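Local atomic coordinates of protein-tyrosine-phosphatase (Chaetomium thermophilum var. thermophilum DSM 1495, PDB entry 5M43), a protein that probably dephosphorylates phosphotyrosine and phosphoserine or phosphothreonine in proteins, this chain being the dual-specificity phosphatase domain of the ribosome-assembly factor Yvh1. Residues A2-G16 and A142-G154. Sequence-based numbering, arbitrary orientation.
Sequences ALNRIKGDDELFVGG and ALEWVRETRPIAG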
loop_
_atom_site.group_PDB
_atom_site.type_symbol
_atom_site.label_atom_id
_atom_site.label_comp_id
_atom_site.label_asym_id
_atom_site.label_seq_id
_atom_site.Cartn_x
_atom_site.Cartn_y
_atom_site.Cartn_z
ATOM N N ALA A 2 -6.798 -11.452 8.787
ATOM C CA ALA A 2 -5.382 -11.341 9.047
ATOM C C ALA A 2 -4.854 -10.090 8.418
ATOM O O ALA A 2 -5.431 -9.510 7.496
ATOM C CB ALA A 2 -4.611 -12.515 8.492
ATOM N N LEU A 3 -3.721 -9.720 8.914
ATOM C CA LEU A 3 -2.885 -8.734 8.233
ATOM C C LEU A 3 -1.723 -9.471 7.573
ATOM O O LEU A 3 -0.872 -10.047 8.270
ATOM C CB LEU A 3 -2.335 -7.716 9.225
ATOM C CG LEU A 3 -3.459 -7.072 10.045
ATOM C CD1 LEU A 3 -2.741 -6.165 11.017
ATOM C CD2 LEU A 3 -4.453 -6.292 9.155
ATOM N N ASN A 4 -1.673 -9.473 6.252
ATOM C CA ASN A 4 -0.684 -10.277 5.541
ATOM C C ASN A 4 0.547 -9.476 5.169
ATOM O O ASN A 4 0.466 -8.298 4.810
ATOM C CB ASN A 4 -1.291 -10.877 4.291
ATOM C CG ASN A 4 -2.315 -11.938 4.623
ATOM O OD1 ASN A 4 -2.021 -12.946 5.297
ATOM N ND2 ASN A 4 -3.548 -11.676 4.242
ATOM N N ARG A 5 1.702 -10.126 5.301
ATOM C CA ARG A 5 2.978 -9.477 4.959
ATOM C C ARG A 5 3.252 -9.630 3.473
ATOM O O ARG A 5 3.262 -10.753 2.928
ATOM C CB ARG A 5 4.083 -10.140 5.783
ATOM C CG ARG A 5 5.448 -9.382 5.621
ATOM C CD ARG A 5 6.601 -10.242 6.207
ATOM N NE ARG A 5 7.904 -9.556 6.111
ATOM C CZ ARG A 5 8.618 -9.540 5.008
ATOM N NH1 ARG A 5 8.172 -10.213 3.941
ATOM N NH2 ARG A 5 9.875 -8.975 5.024
ATOM N N ILE A 6 3.566 -8.486 2.805
ATOM C CA ILE A 6 3.896 -8.543 1.387
ATOM C C ILE A 6 5.228 -9.276 1.165
ATOM O O ILE A 6 6.216 -9.057 1.882
ATOM C CB ILE A 6 3.968 -7.090 0.860
ATOM C CG1 ILE A 6 2.594 -6.352 1.067
ATOM C CG2 ILE A 6 4.405 -7.103 -0.623
ATOM C CD1 ILE A 6 1.394 -7.082 0.324
ATOM N N LYS A 7 5.281 -10.136 0.142
ATOM C CA LYS A 7 6.501 -10.868 -0.207
ATOM C C LYS A 7 7.664 -9.915 -0.489
ATOM O O LYS A 7 7.467 -8.853 -1.112
ATOM C CB LYS A 7 6.211 -11.745 -1.434
ATOM C CG LYS A 7 7.400 -12.523 -1.963
ATOM C CD LYS A 7 7.024 -13.312 -3.221
ATOM C CE LYS A 7 8.238 -14.163 -3.637
ATOM N NZ LYS A 7 7.905 -14.962 -4.837
ATOM N N GLY A 8 8.827 -10.255 0.058
ATOM C CA GLY A 8 9.989 -9.441 -0.210
ATOM C C GLY A 8 10.661 -8.958 1.048
ATOM O O GLY A 8 10.435 -9.461 2.141
ATOM N N ASP A 9 11.554 -7.976 0.895
ATOM C CA ASP A 9 12.382 -7.593 2.028
ATOM C C ASP A 9 11.776 -6.490 2.885
ATOM O O ASP A 9 12.388 -6.109 3.875
ATOM C CB ASP A 9 13.751 -7.157 1.514
ATOM C CG ASP A 9 14.477 -8.289 0.852
ATOM O OD1 ASP A 9 14.286 -9.439 1.311
ATOM O OD2 ASP A 9 15.277 -8.040 -0.086
ATOM N N ASP A 10 10.625 -5.951 2.549
ATOM C CA ASP A 10 10.078 -4.839 3.305
ATOM C C ASP A 10 9.112 -5.361 4.344
ATOM O O ASP A 10 8.270 -6.211 4.042
ATOM C CB ASP A 10 9.291 -3.874 2.373
ATOM C CG ASP A 10 10.166 -3.298 1.255
ATOM O OD1 ASP A 10 11.283 -2.812 1.553
ATOM O OD2 ASP A 10 9.743 -3.417 0.092
ATOM N N GLU A 11 9.096 -4.718 5.503
ATOM C CA GLU A 11 8.112 -5.107 6.525
ATOM C C GLU A 11 6.846 -4.293 6.280
ATOM O O GLU A 11 6.502 -3.332 6.986
ATOM C CB GLU A 11 8.654 -4.900 7.932
ATOM C CG GLU A 11 9.909 -5.796 8.279
ATOM C CD GLU A 11 9.552 -7.296 8.112
ATOM O OE1 GLU A 11 10.390 -8.060 7.620
ATOM O OE2 GLU A 11 8.445 -7.692 8.431
ATOM N N LEU A 12 6.100 -4.762 5.289
ATOM C CA LEU A 12 4.961 -4.085 4.697
ATOM C C LEU A 12 3.799 -5.074 4.788
ATOM O O LEU A 12 3.927 -6.213 4.303
ATOM C CB LEU A 12 5.300 -3.751 3.253
ATOM C CG LEU A 12 4.159 -3.113 2.424
ATOM C CD1 LEU A 12 3.736 -1.798 3.110
ATOM C CD2 LEU A 12 4.671 -2.831 1.017
ATOM N N PHE A 13 2.661 -4.590 5.303
ATOM C CA PHE A 13 1.495 -5.437 5.565
ATOM C C PHE A 13 0.271 -4.845 4.917
ATOM O O PHE A 13 0.178 -3.630 4.716
ATOM C CB PHE A 13 1.240 -5.566 7.093
ATOM C CG PHE A 13 2.285 -6.406 7.794
ATOM C CD1 PHE A 13 3.578 -5.909 8.076
ATOM C CD2 PHE A 13 1.983 -7.730 8.162
ATOM C CE1 PHE A 13 4.557 -6.704 8.705
ATOM C CE2 PHE A 13 2.985 -8.530 8.802
ATOM C CZ PHE A 13 4.227 -8.030 9.050
ATOM N N VAL A 14 -0.708 -5.709 4.644
ATOM C CA VAL A 14 -1.972 -5.276 4.021
ATOM C C VAL A 14 -3.115 -6.013 4.709
ATOM O O VAL A 14 -2.988 -7.181 5.127
ATOM C CB VAL A 14 -1.951 -5.584 2.514
ATOM C CG1 VAL A 14 -1.910 -7.060 2.231
ATOM C CG2 VAL A 14 -3.219 -5.024 1.795
ATOM N N GLY A 15 -4.245 -5.340 4.789
ATOM C CA GLY A 15 -5.409 -5.966 5.387
ATOM C C GLY A 15 -6.620 -5.081 5.317
ATOM O O GLY A 15 -6.599 -4.027 4.680
ATOM N N GLY A 16 -7.706 -5.593 5.894
ATOM C CA GLY A 16 -8.961 -4.873 5.966
ATOM C C GLY A 16 -9.156 -4.165 7.295
ATOM O O GLY A 16 -8.275 -4.102 8.152
ATOM N N ALA A 142 2.673 -7.078 -10.633
ATOM C CA ALA A 142 2.692 -6.590 -9.251
ATOM C C ALA A 142 1.469 -7.093 -8.488
ATOM O O ALA A 142 1.586 -7.476 -7.312
ATOM C CB ALA A 142 2.752 -5.050 -9.211
ATOM N N LEU A 143 0.314 -7.155 -9.150
ATOM C CA LEU A 143 -0.861 -7.723 -8.494
ATOM C C LEU A 143 -0.635 -9.191 -8.142
ATOM O O LEU A 143 -1.017 -9.638 -7.051
ATOM C CB LEU A 143 -2.110 -7.517 -9.382
ATOM C CG LEU A 143 -3.343 -8.332 -8.965
ATOM C CD1 LEU A 143 -3.791 -7.875 -7.595
ATOM C CD2 LEU A 143 -4.477 -8.051 -9.942
ATOM N N GLU A 144 -0.069 -9.978 -9.064
ATOM C CA GLU A 144 0.164 -11.396 -8.738
ATOM C C GLU A 144 1.199 -11.544 -7.629
ATOM O O GLU A 144 1.112 -12.471 -6.795
ATOM C CB GLU A 144 0.626 -12.155 -9.970
ATOM C CG GLU A 144 -0.396 -12.206 -11.065
ATOM C CD GLU A 144 -1.674 -12.800 -10.540
ATOM O OE1 GLU A 144 -1.622 -13.849 -9.840
ATOM O OE2 GLU A 144 -2.728 -12.218 -10.779
ATOM N N TRP A 145 2.145 -10.609 -7.564
ATOM C CA TRP A 145 3.095 -10.611 -6.441
ATOM C C TRP A 145 2.375 -10.433 -5.108
ATOM O O TRP A 145 2.602 -11.179 -4.139
ATOM C CB TRP A 145 4.124 -9.488 -6.677
ATOM C CG TRP A 145 5.223 -9.432 -5.609
ATOM C CD1 TRP A 145 5.175 -8.800 -4.399
ATOM C CD2 TRP A 145 6.493 -10.009 -5.717
ATOM N NE1 TRP A 145 6.393 -8.948 -3.735
ATOM C CE2 TRP A 145 7.208 -9.697 -4.528
ATOM C CE3 TRP A 145 7.112 -10.771 -6.706
ATOM C CZ2 TRP A 145 8.542 -10.113 -4.302
ATOM C CZ3 TRP A 145 8.469 -11.206 -6.465
ATOM C CH2 TRP A 145 9.142 -10.854 -5.287
ATOM N N VAL A 146 1.473 -9.448 -5.041
ATOM C CA VAL A 146 0.690 -9.235 -3.837
ATOM C C VAL A 146 -0.129 -10.482 -3.518
ATOM O O VAL A 146 -0.216 -10.882 -2.354
ATOM C CB VAL A 146 -0.225 -8.007 -3.990
ATOM C CG1 VAL A 146 -1.159 -7.867 -2.790
ATOM C CG2 VAL A 146 0.706 -6.738 -4.090
ATOM N N ARG A 147 -0.740 -11.090 -4.536
ATOM C CA ARG A 147 -1.631 -12.248 -4.335
ATOM C C ARG A 147 -0.875 -13.448 -3.743
ATOM O O ARG A 147 -1.531 -14.377 -3.197
ATOM C CB ARG A 147 -2.263 -12.662 -5.658
ATOM C CG ARG A 147 -3.457 -11.770 -5.978
ATOM C CD ARG A 147 -3.934 -11.989 -7.396
ATOM N NE ARG A 147 -5.223 -11.321 -7.548
ATOM C CZ ARG A 147 -5.902 -11.293 -8.678
ATOM N NH1 ARG A 147 -5.402 -11.874 -9.782
ATOM N NH2 ARG A 147 -7.098 -10.701 -8.713
ATOM N N GLU A 148 0.463 -13.455 -3.791
ATOM C CA GLU A 148 1.169 -14.566 -3.174
ATOM C C GLU A 148 0.966 -14.618 -1.666
ATOM O O GLU A 148 1.094 -15.704 -1.073
ATOM C CB GLU A 148 2.666 -14.504 -3.518
ATOM C CG GLU A 148 2.904 -14.695 -5.001
ATOM C CD GLU A 148 4.349 -14.918 -5.348
ATOM O OE1 GLU A 148 5.004 -15.729 -4.667
ATOM O OE2 GLU A 148 4.820 -14.283 -6.318
ATOM N N THR A 149 0.680 -13.494 -1.018
ATOM C CA THR A 149 0.365 -13.528 0.410
ATOM C C THR A 149 -0.975 -12.920 0.757
ATOM O O THR A 149 -1.434 -13.125 1.898
ATOM C CB THR A 149 1.425 -12.831 1.268
ATOM O OG1 THR A 149 1.439 -11.424 0.933
ATOM C CG2 THR A 149 2.790 -13.432 1.034
ATOM N N ARG A 150 -1.639 -12.206 -0.193
ATOM C CA ARG A 150 -2.986 -11.667 0.013
ATOM C C ARG A 150 -3.830 -12.152 -1.166
ATOM O O ARG A 150 -4.111 -11.403 -2.103
ATOM C CB ARG A 150 -2.935 -10.127 0.104
ATOM C CG ARG A 150 -4.288 -9.488 0.438
ATOM C CD ARG A 150 -4.643 -9.719 1.902
ATOM N NE ARG A 150 -5.936 -9.033 2.275
ATOM C CZ ARG A 150 -6.496 -9.187 3.486
ATOM N NH1 ARG A 150 -5.867 -9.975 4.398
ATOM N NH2 ARG A 150 -7.647 -8.611 3.835
ATOM N N PRO A 151 -4.264 -13.408 -1.148
ATOM C CA PRO A 151 -4.898 -13.961 -2.349
ATOM C C PRO A 151 -6.186 -13.235 -2.758
ATOM O O PRO A 151 -6.525 -13.274 -3.955
ATOM C CB PRO A 151 -5.158 -15.441 -1.971
ATOM C CG PRO A 151 -4.884 -15.529 -0.479
ATOM C CD PRO A 151 -3.939 -14.436 -0.131
ATOM N N ILE A 152 -6.910 -12.575 -1.831
ATOM C CA ILE A 152 -8.137 -11.866 -2.255
ATOM C C ILE A 152 -7.834 -10.564 -2.992
ATOM O O ILE A 152 -8.798 -9.965 -3.547
ATOM C CB ILE A 152 -9.043 -11.527 -1.059
ATOM C CG1 ILE A 152 -10.492 -11.237 -1.478
ATOM C CG2 ILE A 152 -8.446 -10.422 -0.196
ATOM C CD1 ILE A 152 -11.389 -11.005 -0.303
ATOM N N ALA A 153 -6.562 -10.164 -3.083
ATOM C CA ALA A 153 -6.221 -8.881 -3.713
ATOM C C ALA A 153 -6.821 -8.771 -5.108
ATOM O O ALA A 153 -6.767 -9.717 -5.904
ATOM C CB ALA A 153 -4.691 -8.767 -3.792
ATOM N N GLY A 154 -7.384 -7.588 -5.413
ATOM C CA GLY A 154 -8.029 -7.382 -6.679
ATOM C C GLY A 154 -8.579 -5.980 -6.783
ATOM O O GLY A 154 -9.767 -5.753 -6.559
HETATM O O HOH W 1 -7.563 -8.196 7.132
HETATM O O HOH W 2 -7.674 -11.734 5.871
HETATM O O HOH W 3 2.847 -10.465 -1.379
#
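The indole of Trp-145 meets Lys-7 twice, at its carbonyl and along its side chain. The indole NE1 donates to Lys-7 O at 2.8 Å; the oxygen lies near the ring plane, while the nitrogen stands above the plane of the carbonyl, away from its lone pairs. With CG anti to the backbone N (chi1 177°) and the chain extended beyond it, Lys-7 runs across one face of the indole, its CD 3.8 Å from the centroid of the six-membered ring and only 13° off the normal, a CH-pi contact. Its NZ is in an off-centre cation-pi position and, in one of two conformers of Glu-148, forms a salt bridge to Glu-148 OE1 (3.0 Å), on the syn side but tilted 25° from the carboxylate plane; the second conformer makes this bridge less certain. Were Trp-145 replaced by an alanine, Lys-7 O would probably lose this donor and the lysine methylenes the surface beneath them, leaving Glu-148 to steady the end of the chain.

Thr-149 OG1 donates to Arg-5 O at 2.8 Å, from above the carbonyl plane, and accepts from a water that also bridges Lys-7 N and Trp-145 O. Farther along, Arg-150 NH1 makes a weak bond to Ala-2 O (3.2 Å). The stronger anchors of this guanidinium are Gly-106 O, taken by NE, and Met-105 O, taken by NH2; one of its faces rests on Gly-15 CA.

Between these polar groups lie two apolar contacts: Val-14 CG1 is 3.8 Å from Arg-150 CD, and Ile-6 CD1 meets Val-146 CG1 at 4.1 Å. Val-14 and Val-146 also touch helix 109-121. The contact thus fastens the N-terminal beta hairpin, bordering the mixed sheet, to the C-terminal end of helix 135-147 and the loop that follows, while Arg-150 ties both to the backbone of what is probably the phosphate-binding P-loop (CX5R signature) starting at Cys-103, as in the dual-specificity phosphatase fold.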